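Local coordinates for protein aldehyde dehydrogenase (Trypanosoma brucei, PDB 5MYP) that probably oxidises aldehydes to the corresponding carboxylic acids with NAD+ as electron acceptor, at residues T235-M240 and K269-V274; V242-I247 and A280-A285; V274-L279 and I351-D356. All blocks are in the same frame, centred on the assembly; numbering follows the deposited sequence.

Interaction 1 of 3, residues T235-M240 and K269-V274. Unlike the reference sequence in segment 235-240: Thr235 (reference Ser).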
ATOM      1  N   THR A 235     -18.661 -24.115  23.856  1.00 21.54           N
ATOM      2  CA  THR A 235     -19.714 -23.273  24.447  1.00 22.11           C
ATOM      3  C   THR A 235     -20.919 -23.084  23.513  1.00 22.49           C
ATOM      4  O   THR A 235     -21.796 -22.271  23.811  1.00 21.76           O
ATOM      5  CB  THR A 235     -19.158 -21.888  24.864  1.00 22.73           C
ATOM      6  OG1 THR A 235     -18.692 -21.174  23.709  1.00 23.00           O
ATOM      7  CG2 THR A 235     -18.013 -22.044  25.866  1.00 22.72           C
ATOM      8  N   CYS A 236     -20.973 -23.852  22.414  1.00 22.64           N
ATOM      9  CA  CYS A 236     -22.016 -23.715  21.384  1.00 23.36           C
ATOM     10  C   CYS A 236     -22.945 -24.936  21.243  1.00 23.43           C
ATOM     11  O   CYS A 236     -23.656 -25.042  20.240  1.00 23.49           O
ATOM     12  CB  CYS A 236     -21.365 -23.436  20.016  1.00 23.97           C
ATOM     13  SG  CYS A 236     -20.366 -21.938  19.927  1.00 24.95           S
ATOM     14  N   ALA A 237     -22.969 -25.837  22.227  1.00 23.53           N
ATOM     15  CA  ALA A 237     -23.816 -27.045  22.142  1.00 23.99           C
ATOM     16  C   ALA A 237     -25.280 -26.717  21.827  1.00 24.27           C
ATOM     17  O   ALA A 237     -25.880 -27.340  20.952  1.00 23.94           O
ATOM     18  CB  ALA A 237     -23.722 -27.867  23.418  1.00 24.15           C
ATOM     19  N   ASP A 238     -25.828 -25.714  22.515  1.00 24.87           N
ATOM     20  CA  ASP A 238     -27.219 -25.281  22.305  1.00 25.77           C
ATOM     21  C   ASP A 238     -27.459 -24.541  20.980  1.00 25.16           C
ATOM     22  O   ASP A 238     -28.605 -24.415  20.552  1.00 24.92           O
ATOM     23  CB  ASP A 238     -27.687 -24.389  23.466  1.00 26.74           C
ATOM     24  CG  ASP A 238     -27.696 -25.113  24.809  1.00 27.68           C
ATOM     25  OD1 ASP A 238     -27.821 -26.358  24.849  1.00 28.69           O
ATOM     26  OD2 ASP A 238     -27.586 -24.418  25.838  1.00 28.70           O
ATOM     27  N   ASN A 239     -26.390 -24.040  20.358  1.00 24.58           N
ATOM     28  CA  ASN A 239     -26.458 -23.314  19.081  1.00 24.26           C
ATOM     29  C   ASN A 239     -25.960 -24.132  17.885  1.00 24.06           C
ATOM     30  O   ASN A 239     -25.762 -23.576  16.803  1.00 23.53           O
ATOM     31  CB  ASN A 239     -25.619 -22.032  19.178  1.00 24.10           C
ATOM     32  CG  ASN A 239     -25.937 -21.218  20.415  1.00 24.06           C
ATOM     33  OD1 ASN A 239     -27.032 -20.668  20.544  1.00 24.66           O
ATOM     34  ND2 ASN A 239     -24.984 -21.138  21.329  1.00 23.11           N
ATOM     35  N   MET A 240     -25.787 -25.443  18.064  1.00 23.99           N
ATOM     36  CA  MET A 240     -25.059 -26.269  17.092  1.00 23.87           C
ATOM     37  C   MET A 240     -25.746 -26.354  15.725  1.00 23.61           C
ATOM     38  O   MET A 240     -25.066 -26.485  14.707  1.00 23.21           O
ATOM     39  CB  MET A 240     -24.807 -27.675  17.662  1.00 24.21           C
ATOM     40  CG  MET A 240     -23.756 -28.502  16.926  1.00 24.44           C
ATOM     41  SD  MET A 240     -22.120 -27.742  16.830  1.00 24.38           S
ATOM     42  CE  MET A 240     -21.642 -27.618  18.551  1.00 24.59           C
ATOM     43  N   LYS A 269     -12.532 -31.091  21.043  1.00 18.91           N
ATOM     44  CA  LYS A 269     -12.561 -32.569  20.995  1.00 19.90           C
ATOM     45  C   LYS A 269     -13.933 -33.191  21.311  1.00 19.46           C
ATOM     46  O   LYS A 269     -14.408 -34.069  20.586  1.00 18.94           O
ATOM     47  CB  LYS A 269     -11.504 -33.119  21.963  1.00 21.14           C
ATOM     48  CG  LYS A 269     -11.187 -34.602  21.838  1.00 22.58           C
ATOM     49  CD  LYS A 269     -10.170 -35.030  22.894  1.00 23.33           C
ATOM     50  CE  LYS A 269     -10.701 -34.852  24.316  1.00 24.50           C
ATOM     51  NZ  LYS A 269      -9.995 -35.689  25.327  1.00 25.25           N
ATOM     52  N   SER A 270     -14.563 -32.714  22.381  1.00 19.12           N
ATOM     53  CA  SER A 270     -15.852 -33.241  22.836  1.00 19.33           C
ATOM     54  C   SER A 270     -17.044 -32.899  21.928  1.00 19.22           C
ATOM     55  O   SER A 270     -18.083 -33.558  22.021  1.00 19.14           O
ATOM     56  CB  SER A 270     -16.144 -32.779  24.273  1.00 19.40           C
ATOM     57  OG  SER A 270     -16.581 -31.431  24.314  1.00 19.51           O
ATOM     58  N   MET A 271     -16.897 -31.888  21.067  1.00 18.97           N
ATOM     59  CA  MET A 271     -17.965 -31.441  20.171  1.00 19.30           C
ATOM     60  C   MET A 271     -17.913 -32.005  18.751  1.00 18.85           C
ATOM     61  O   MET A 271     -18.787 -31.682  17.946  1.00 18.56           O
ATOM     62  CB  MET A 271     -17.954 -29.903  20.087  1.00 19.82           C
ATOM     63  CG  MET A 271     -18.129 -29.181  21.414  1.00 20.50           C
ATOM     64  SD  MET A 271     -19.801 -29.416  22.045  1.00 21.16           S
ATOM     65  CE  MET A 271     -19.524 -29.222  23.804  1.00 21.34           C
ATOM     66  N   GLU A 272     -16.926 -32.850  18.444  1.00 18.81           N
ATOM     67  CA  GLU A 272     -16.728 -33.339  17.071  1.00 18.95           C
ATOM     68  C   GLU A 272     -17.960 -34.047  16.509  1.00 18.76           C
ATOM     69  O   GLU A 272     -18.381 -33.757  15.390  1.00 18.32           O
ATOM     70  CB  GLU A 272     -15.520 -34.283  16.980  1.00 19.49           C
ATOM     71  CG  GLU A 272     -15.081 -34.605  15.550  1.00 19.84           C
ATOM     72  CD  GLU A 272     -14.080 -35.750  15.457  1.00 20.35           C
ATOM     73  OE1 GLU A 272     -13.605 -36.254  16.496  1.00 21.47           O
ATOM     74  OE2 GLU A 272     -13.754 -36.153  14.327  1.00 20.86           O
ATOM     75  N   SER A 273     -18.531 -34.967  17.286  1.00 18.88           N
ATOM     76  CA  SER A 273     -19.644 -35.786  16.802  1.00 18.74           C
ATOM     77  C   SER A 273     -20.902 -34.955  16.564  1.00 18.41           C
ATOM     78  O   SER A 273     -21.521 -35.073  15.511  1.00 18.17           O
ATOM     79  CB  SER A 273     -19.946 -36.938  17.766  1.00 19.25           C
ATOM     80  OG  SER A 273     -20.949 -37.791  17.237  1.00 19.47           O
ATOM     81  N   VAL A 274     -21.271 -34.122  17.538  1.00 18.38           N
ATOM     82  CA  VAL A 274     -22.455 -33.257  17.396  1.00 18.58           C
ATOM     83  C   VAL A 274     -22.337 -32.262  16.233  1.00 18.10           C
ATOM     84  O   VAL A 274     -23.320 -32.020  15.532  1.00 17.70           O
ATOM     85  CB  VAL A 274     -22.845 -32.514  18.704  1.00 18.87           C
ATOM     86  CG1 VAL A 274     -23.299 -33.509  19.765  1.00 19.20           C
ATOM     87  CG2 VAL A 274     -21.725 -31.622  19.233  1.00 19.01           C
TER
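Met240 sends CG anti to its backbone N (chi1 -164°) and then bends at both later torsions (chi2 58°, chi3 62°), a curled shape that lays the start of the side chain on the backbone of Val274 and brings the methyl round to the side chains of Met271 and Val274. CG rests 3.8 Å from Val274 O, a carbonyl already bonded along its own helix to the N-H of Ala278, so this approach is only a van der Waals one. The terminal CE lies 4.1 Å from Val274 CG2, the two side chains crossing at about a right angle. The same methyl also faces the thioether sulfur of Met271, Met240 CE to Met271 SD 4.3 Å. Met271 continues past this sulfur to the exposed Ala237, whose CB stands 4.4 Å from Met271 CE.

Two thioether side chains thus bridge the loop leading into helix 240-252 and the short 3-10 turn that opens helix 272-287. The loop follows strand 229-232 and the turn follows strand 264-268, so the contact joins the starts of the connections that leave two neighbouring, parallel inner strands of the sheet in this alpha/beta fold. Deeper in, Met240 also packs on Leu275 and Ala278 of the second helix, while Phe464 of the second subunit packs on Cys236 and Asn239.

The side-chain contacts are made by carbon and sulfur, with one backbone carbonyl touched by a methylene; there is no hydrogen bond between the two segments. The hold probably comes from dispersion and from the burial of Met240, whereas Ala237 and Val274 remain at the exposed border of this apolar contact.

Interaction 2 of 3, residues V242-I247 and A280-A285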
ATOM      1  N   VAL A 242     -27.492 -23.827  14.282  1.00 21.01           N
ATOM      2  CA  VAL A 242     -27.180 -22.550  13.625  1.00 20.39           C
ATOM      3  C   VAL A 242     -25.693 -22.489  13.227  1.00 19.61           C
ATOM      4  O   VAL A 242     -25.364 -21.981  12.151  1.00 19.72           O
ATOM      5  CB  VAL A 242     -27.559 -21.334  14.507  1.00 20.34           C
ATOM      6  CG1 VAL A 242     -27.102 -20.023  13.867  1.00 20.43           C
ATOM      7  CG2 VAL A 242     -29.061 -21.309  14.757  1.00 20.46           C
ATOM      8  N   VAL A 243     -24.819 -23.008  14.092  1.00 18.78           N
ATOM      9  CA  VAL A 243     -23.384 -23.127  13.793  1.00 18.67           C
ATOM     10  C   VAL A 243     -23.191 -23.901  12.486  1.00 18.18           C
ATOM     11  O   VAL A 243     -22.502 -23.431  11.579  1.00 18.03           O
ATOM     12  CB  VAL A 243     -22.604 -23.831  14.941  1.00 18.62           C
ATOM     13  CG1 VAL A 243     -21.179 -24.195  14.517  1.00 18.71           C
ATOM     14  CG2 VAL A 243     -22.567 -22.961  16.192  1.00 18.64           C
ATOM     15  N   ALA A 244     -23.824 -25.069  12.399  1.00 17.65           N
ATOM     16  CA  ALA A 244     -23.686 -25.957  11.241  1.00 17.74           C
ATOM     17  C   ALA A 244     -24.318 -25.380   9.974  1.00 17.84           C
ATOM     18  O   ALA A 244     -23.773 -25.543   8.879  1.00 17.19           O
ATOM     19  CB  ALA A 244     -24.281 -27.323  11.552  1.00 17.95           C
ATOM     20  N   GLU A 245     -25.466 -24.722  10.125  1.00 17.75           N
ATOM     21  CA  GLU A 245     -26.141 -24.087   8.992  1.00 18.08           C
ATOM     22  C   GLU A 245     -25.302 -22.971   8.367  1.00 17.38           C
ATOM     23  O   GLU A 245     -25.215 -22.872   7.143  1.00 16.70           O
ATOM     24  CB  GLU A 245     -27.523 -23.564   9.400  1.00 19.14           C
ATOM     25  CG  GLU A 245     -28.562 -24.678   9.511  1.00 20.15           C
ATOM     26  CD  GLU A 245     -29.853 -24.253  10.193  1.00 21.37           C
ATOM     27  OE1 GLU A 245     -29.879 -23.213  10.891  1.00 22.64           O
ATOM     28  OE2 GLU A 245     -30.855 -24.983  10.034  1.00 22.45           O
ATOM     29  N   ARG A 246     -24.671 -22.155   9.208  1.00 16.78           N
ATOM     30  CA  ARG A 246     -23.827 -21.059   8.725  1.00 16.57           C
ATOM     31  C   ARG A 246     -22.561 -21.576   8.035  1.00 16.13           C
ATOM     32  O   ARG A 246     -22.223 -21.113   6.943  1.00 15.47           O
ATOM     33  CB  ARG A 246     -23.499 -20.087   9.860  1.00 16.70           C
ATOM     34  CG  ARG A 246     -24.725 -19.289  10.279  1.00 16.95           C
ATOM     35  CD  ARG A 246     -24.525 -18.455  11.530  1.00 17.15           C
ATOM     36  NE  ARG A 246     -25.767 -17.759  11.877  1.00 17.32           N
ATOM     37  CZ  ARG A 246     -25.906 -16.849  12.842  1.00 17.62           C
ATOM     38  NH1 ARG A 246     -24.876 -16.479  13.598  1.00 17.45           N
ATOM     39  NH2 ARG A 246     -27.102 -16.298  13.055  1.00 18.03           N
ATOM     40  N   ILE A 247     -21.893 -22.550   8.656  1.00 15.71           N
ATOM     41  CA  ILE A 247     -20.690 -23.163   8.072  1.00 15.84           C
ATOM     42  C   ILE A 247     -21.027 -23.843   6.741  1.00 15.98           C
ATOM     43  O   ILE A 247     -20.339 -23.626   5.742  1.00 16.03           O
ATOM     44  CB  ILE A 247     -20.022 -24.181   9.036  1.00 15.61           C
ATOM     45  CG1 ILE A 247     -19.450 -23.458  10.258  1.00 15.54           C
ATOM     46  CG2 ILE A 247     -18.908 -24.964   8.334  1.00 15.74           C
ATOM     47  CD1 ILE A 247     -19.102 -24.360  11.427  1.00 15.64           C
ATOM     48  N   ALA A 280     -24.148 -32.566   8.660  1.00 18.41           N
ATOM     49  CA  ALA A 280     -24.851 -33.529   7.801  1.00 18.72           C
ATOM     50  C   ALA A 280     -26.322 -33.155   7.628  1.00 18.97           C
ATOM     51  O   ALA A 280     -26.834 -33.177   6.512  1.00 19.05           O
ATOM     52  CB  ALA A 280     -24.732 -34.945   8.354  1.00 18.88           C
ATOM     53  N   GLU A 281     -26.986 -32.800   8.726  1.00 19.34           N
ATOM     54  CA  GLU A 281     -28.389 -32.373   8.674  1.00 19.77           C
ATOM     55  C   GLU A 281     -28.573 -31.088   7.873  1.00 18.96           C
ATOM     56  O   GLU A 281     -29.495 -30.999   7.062  1.00 18.47           O
ATOM     57  CB  GLU A 281     -28.984 -32.207  10.084  1.00 20.86           C
ATOM     58  CG  GLU A 281     -29.158 -33.511  10.856  1.00 22.35           C
ATOM     59  CD  GLU A 281     -29.978 -34.549  10.103  1.00 23.78           C
ATOM     60  OE1 GLU A 281     -31.075 -34.202   9.610  1.00 25.58           O
ATOM     61  OE2 GLU A 281     -29.521 -35.711   9.993  1.00 25.19           O
ATOM     62  N   ALA A 282     -27.691 -30.109   8.094  1.00 18.35           N
ATOM     63  CA  ALA A 282     -27.711 -28.858   7.330  1.00 17.91           C
ATOM     64  C   ALA A 282     -27.545 -29.101   5.826  1.00 17.78           C
ATOM     65  O   ALA A 282     -28.255 -28.497   5.016  1.00 17.50           O
ATOM     66  CB  ALA A 282     -26.630 -27.909   7.833  1.00 17.86           C
ATOM     67  N   ARG A 283     -26.623 -29.996   5.466  1.00 17.76           N
ATOM     68  CA  ARG A 283     -26.372 -30.348   4.063  1.00 18.07           C
ATOM     69  C   ARG A 283     -27.609 -30.937   3.377  1.00 18.93           C
ATOM     70  O   ARG A 283     -27.946 -30.536   2.259  1.00 18.63           O
ATOM     71  CB  ARG A 283     -25.207 -31.334   3.951  1.00 17.49           C
ATOM     72  CG  ARG A 283     -24.670 -31.517   2.541  1.00 17.33           C
ATOM     73  CD  ARG A 283     -23.600 -32.596   2.496  1.00 17.20           C
ATOM     74  NE  ARG A 283     -24.183 -33.946   2.496  1.00 16.80           N
ATOM     75  CZ  ARG A 283     -23.929 -34.921   1.616  1.00 16.66           C
ATOM     76  NH1 ARG A 283     -24.554 -36.089   1.744  1.00 16.63           N
ATOM     77  NH2 ARG A 283     -23.057 -34.766   0.620  1.00 16.45           N
ATOM     78  N   LYS A 284     -28.263 -31.890   4.046  1.00 20.10           N
ATOM     79  CA  LYS A 284     -29.503 -32.505   3.539  1.00 21.55           C
ATOM     80  C   LYS A 284     -30.595 -31.466   3.330  1.00 21.16           C
ATOM     81  O   LYS A 284     -31.255 -31.459   2.290  1.00 21.31           O
ATOM     82  CB  LYS A 284     -30.028 -33.581   4.503  1.00 22.93           C
ATOM     83  CG  LYS A 284     -29.185 -34.843   4.569  1.00 24.26           C
ATOM     84  CD  LYS A 284     -29.683 -35.801   5.648  1.00 25.30           C
ATOM     85  CE  LYS A 284     -28.557 -36.641   6.233  1.00 26.06           C
ATOM     86  NZ  LYS A 284     -27.808 -37.411   5.201  1.00 26.97           N
ATOM     87  N   ALA A 285     -30.775 -30.599   4.325  1.00 20.90           N
ATOM     88  CA  ALA A 285     -31.765 -29.521   4.265  1.00 21.09           C
ATOM     89  C   ALA A 285     -31.541 -28.575   3.080  1.00 21.20           C
ATOM     90  O   ALA A 285     -32.485 -28.264   2.350  1.00 21.13           O
ATOM     91  CB  ALA A 285     -31.764 -28.735   5.567  1.00 20.97           C
TER
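The carboxylate of Glu245 is held through OE2 by a salt bridge to Lys241 NZ, one turn earlier on the same helix, while the aliphatic root of the side chain faces Ala282. CG, set anti to the carbonyl carbon (chi1 -77°), passes 4.1 Å from Ala282 CB, and the chain beyond it runs extended toward its lysine. The acid therefore gives methylene to the neighbouring helix and charge to its own.

Ala282 makes the contact with its single methyl. Its CB is directed at the opposing backbone, 4.0 Å from Glu245 CA and 3.9 Å from Ala244 O, and it meets the methyl of Ala244 with CB to CB at 4.4 Å. With alanines on both sides, the backbones come close: the CA atoms of Glu245 and Ala282 are 5.3 Å apart.

Helices 240-252 and 272-287 lie side by side against the sheet that contains the parallel strands 229-232 and 264-268. The first of them is the helix of the beta-alpha-beta crossover between those strands, and the second follows directly after 264-268.

Met248 of the first helix extends the patch, packing on Ala282 and Arg283. The guanidinium of Arg283 turns away to a salt bridge with Glu339 and a hydrogen bond to Pro349 O. Arg246 likewise points away from the contact, and its NH1 donates to Asn420 O and to Gly463 O of the second subunit.

Interaction 3 of 3, residues V274-L279 and I351-D356. Unlike the reference sequence in segment 351-356: Asn354 (reference Asp).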
ATOM      1  N   VAL A 274     -21.271 -34.122  17.538  1.00 18.38           N
ATOM      2  CA  VAL A 274     -22.455 -33.257  17.396  1.00 18.58           C
ATOM      3  C   VAL A 274     -22.337 -32.262  16.233  1.00 18.10           C
ATOM      4  O   VAL A 274     -23.320 -32.020  15.532  1.00 17.70           O
ATOM      5  CB  VAL A 274     -22.845 -32.514  18.704  1.00 18.87           C
ATOM      6  CG1 VAL A 274     -23.299 -33.509  19.765  1.00 19.20           C
ATOM      7  CG2 VAL A 274     -21.725 -31.622  19.233  1.00 19.01           C
ATOM      8  N   LEU A 275     -21.139 -31.718  16.015  1.00 17.94           N
ATOM      9  CA  LEU A 275     -20.910 -30.804  14.892  1.00 18.03           C
ATOM     10  C   LEU A 275     -21.065 -31.516  13.553  1.00 17.95           C
ATOM     11  O   LEU A 275     -21.769 -31.028  12.671  1.00 17.48           O
ATOM     12  CB  LEU A 275     -19.522 -30.155  14.972  1.00 18.19           C
ATOM     13  CG  LEU A 275     -19.116 -29.224  13.820  1.00 18.13           C
ATOM     14  CD1 LEU A 275     -20.119 -28.099  13.623  1.00 18.23           C
ATOM     15  CD2 LEU A 275     -17.724 -28.671  14.063  1.00 18.25           C
ATOM     16  N   VAL A 276     -20.409 -32.666  13.416  1.00 18.34           N
ATOM     17  CA  VAL A 276     -20.435 -33.430  12.163  1.00 18.62           C
ATOM     18  C   VAL A 276     -21.866 -33.865  11.825  1.00 18.86           C
ATOM     19  O   VAL A 276     -22.296 -33.740  10.680  1.00 18.58           O
ATOM     20  CB  VAL A 276     -19.460 -34.631  12.211  1.00 18.57           C
ATOM     21  CG1 VAL A 276     -19.675 -35.583  11.042  1.00 18.67           C
ATOM     22  CG2 VAL A 276     -18.015 -34.134  12.232  1.00 18.73           C
ATOM     23  N   ASP A 277     -22.598 -34.354  12.825  1.00 19.33           N
ATOM     24  CA  ASP A 277     -24.012 -34.707  12.650  1.00 19.55           C
ATOM     25  C   ASP A 277     -24.857 -33.497  12.244  1.00 19.07           C
ATOM     26  O   ASP A 277     -25.694 -33.604  11.349  1.00 18.54           O
ATOM     27  CB  ASP A 277     -24.591 -35.330  13.928  1.00 20.24           C
ATOM     28  CG  ASP A 277     -24.055 -36.736  14.202  1.00 21.01           C
ATOM     29  OD1 ASP A 277     -23.239 -37.266  13.414  1.00 21.18           O
ATOM     30  OD2 ASP A 277     -24.466 -37.322  15.226  1.00 21.65           O
ATOM     31  N   ALA A 278     -24.629 -32.357  12.896  1.00 18.51           N
ATOM     32  CA  ALA A 278     -25.345 -31.118  12.570  1.00 18.53           C
ATOM     33  C   ALA A 278     -25.036 -30.627  11.153  1.00 18.16           C
ATOM     34  O   ALA A 278     -25.939 -30.194  10.436  1.00 18.08           O
ATOM     35  CB  ALA A 278     -25.032 -30.031  13.590  1.00 18.62           C
ATOM     36  N   LEU A 279     -23.767 -30.699  10.754  1.00 18.24           N
ATOM     37  CA  LEU A 279     -23.361 -30.371   9.373  1.00 18.24           C
ATOM     38  C   LEU A 279     -24.045 -31.275   8.344  1.00 18.21           C
ATOM     39  O   LEU A 279     -24.473 -30.801   7.289  1.00 17.90           O
ATOM     40  CB  LEU A 279     -21.834 -30.443   9.213  1.00 18.37           C
ATOM     41  CG  LEU A 279     -21.020 -29.316   9.868  1.00 18.57           C
ATOM     42  CD1 LEU A 279     -19.541 -29.669   9.941  1.00 18.64           C
ATOM     43  CD2 LEU A 279     -21.210 -28.003   9.122  1.00 18.76           C
ATOM     44  N   ILE A 351     -17.472 -33.983   4.238  1.00 17.09           N
ATOM     45  CA  ILE A 351     -16.808 -33.759   5.522  1.00 17.55           C
ATOM     46  C   ILE A 351     -15.801 -34.880   5.754  1.00 17.96           C
ATOM     47  O   ILE A 351     -16.173 -36.062   5.759  1.00 17.61           O
ATOM     48  CB  ILE A 351     -17.814 -33.732   6.695  1.00 17.98           C
ATOM     49  CG1 ILE A 351     -18.943 -32.720   6.423  1.00 18.16           C
ATOM     50  CG2 ILE A 351     -17.101 -33.417   8.009  1.00 18.07           C
ATOM     51  CD1 ILE A 351     -20.047 -32.734   7.453  1.00 18.63           C
ATOM     52  N   LEU A 352     -14.533 -34.509   5.936  1.00 18.42           N
ATOM     53  CA  LEU A 352     -13.467 -35.467   6.218  1.00 18.79           C
ATOM     54  C   LEU A 352     -13.089 -35.400   7.691  1.00 19.15           C
ATOM     55  O   LEU A 352     -12.934 -34.308   8.241  1.00 19.19           O
ATOM     56  CB  LEU A 352     -12.223 -35.176   5.376  1.00 19.02           C
ATOM     57  CG  LEU A 352     -12.307 -35.223   3.855  1.00 19.12           C
ATOM     58  CD1 LEU A 352     -10.921 -34.977   3.279  1.00 19.24           C
ATOM     59  CD2 LEU A 352     -12.868 -36.549   3.361  1.00 19.31           C
ATOM     60  N   THR A 353     -12.933 -36.568   8.315  1.00 19.44           N
ATOM     61  CA  THR A 353     -12.415 -36.682   9.680  1.00 20.15           C
ATOM     62  C   THR A 353     -11.148 -37.542   9.663  1.00 21.12           C
ATOM     63  O   THR A 353     -10.781 -38.091   8.619  1.00 20.54           O
ATOM     64  CB  THR A 353     -13.455 -37.314  10.621  1.00 20.32           C
ATOM     65  OG1 THR A 353     -13.829 -38.603  10.124  1.00 20.51           O
ATOM     66  CG2 THR A 353     -14.692 -36.433  10.726  1.00 20.19           C
ATOM     67  N   ASN A 354     -10.483 -37.640  10.814  1.00 22.29           N
ATOM     68  CA  ASN A 354      -9.256 -38.437  10.961  1.00 23.81           C
ATOM     69  C   ASN A 354      -8.228 -38.046   9.900  1.00 24.50           C
ATOM     70  O   ASN A 354      -7.696 -38.891   9.180  1.00 23.53           O
ATOM     71  CB  ASN A 354      -9.571 -39.941  10.899  1.00 24.42           C
ATOM     72  CG  ASN A 354     -10.606 -40.371  11.924  1.00 24.99           C
ATOM     73  OD1 ASN A 354     -10.897 -39.650  12.877  1.00 25.95           O
ATOM     74  ND2 ASN A 354     -11.164 -41.557  11.733  1.00 25.92           N
ATOM     75  N   ILE A 355      -7.970 -36.744   9.813  1.00 26.04           N
ATOM     76  CA  ILE A 355      -7.116 -36.182   8.771  1.00 27.76           C
ATOM     77  C   ILE A 355      -5.643 -36.414   9.090  1.00 29.03           C
ATOM     78  O   ILE A 355      -5.239 -36.381  10.251  1.00 30.19           O
ATOM     79  CB  ILE A 355      -7.412 -34.665   8.554  1.00 28.32           C
ATOM     80  CG1 ILE A 355      -8.457 -34.484   7.455  1.00 28.53           C
ATOM     81  CG2 ILE A 355      -6.188 -33.860   8.138  1.00 28.55           C
ATOM     82  CD1 ILE A 355      -9.825 -34.984   7.829  1.00 28.67           C
ATOM     83  N   ASP A 356      -4.866 -36.657   8.038  1.00 30.83           N
ATOM     84  CA  ASP A 356      -3.416 -36.542   8.080  1.00 32.55           C
ATOM     85  C   ASP A 356      -3.083 -35.068   7.783  1.00 32.20           C
ATOM     86  O   ASP A 356      -3.262 -34.628   6.642  1.00 32.23           O
ATOM     87  CB  ASP A 356      -2.793 -37.468   7.028  1.00 33.94           C
ATOM     88  CG  ASP A 356      -1.279 -37.344   6.942  1.00 35.54           C
ATOM     89  OD1 ASP A 356      -0.640 -36.863   7.905  1.00 37.57           O
ATOM     90  OD2 ASP A 356      -0.729 -37.741   5.893  1.00 36.70           O
TER
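Ile351 projects its CB from the strand toward helix 274-279, and its two branches divide the helix between them, CG2 at the Val276 side chain, CD1 at Leu279 and the Val276 carbonyl. CG2, anti to the backbone N, lies 4.4 Å from Val276 CG2. The other branch leaves through CG1, anti to the carbonyl carbon (chi1 -53°), and its extended course (chi2 174°) drives the terminal CD1 in among the helix residues. There CD1 presses on Leu279 CB at 3.4 Å, tighter than usual for two carbons, and also lies 4.0 Å from Leu279 CD1. The same methyl sits 4.1 Å from Val276 O, so it touches a backbone carbonyl and, beside it, the leucine one turn further along.

This is the layered packing of an alpha/beta domain: helix 272-287 lies over the sheet; its segment 274-279 runs nearly antiparallel to 351-353 (160°), the axes of these segments 10.5 Å apart. Val336 of the adjacent antiparallel strand 333-336 packs on both Val276 and Ile351, and Val373 of the parallel strand 370-376 packs on Ile351 as well.

Two residues along the strand, Thr353 faces the helix again and offers its methyl, CG2, to Val276 CG2 at 4.3 Å. Val276 therefore spans both strand residues with one methyl, while Leu279 reaches on to Leu371 of strand 370-376 and to Ile247 of helix 240-252.

How the interactions relate
Helix 272-287 is common to all three contacts. Interactions 1 and 2 tie it to the start and the middle of helix 240-252, whereas interaction 3 lays it on the sheet. Interaction 1 is partly buried at the beginning of both helices and relies on long thioether chains; interaction 2 is buried and uses alanines to draw the backbones close; interaction 3 is a buried helix-to-sheet layer of branched side chains meeting through their methyl groups, a threonine among them. The contacts merge in the interior: Ala244 CB packs against the backbone of Ala278 and Leu279, and Met240 SD meets Leu275 CD1. Interactions 1 and 2 also touch the second subunit, which does not reach interaction 3.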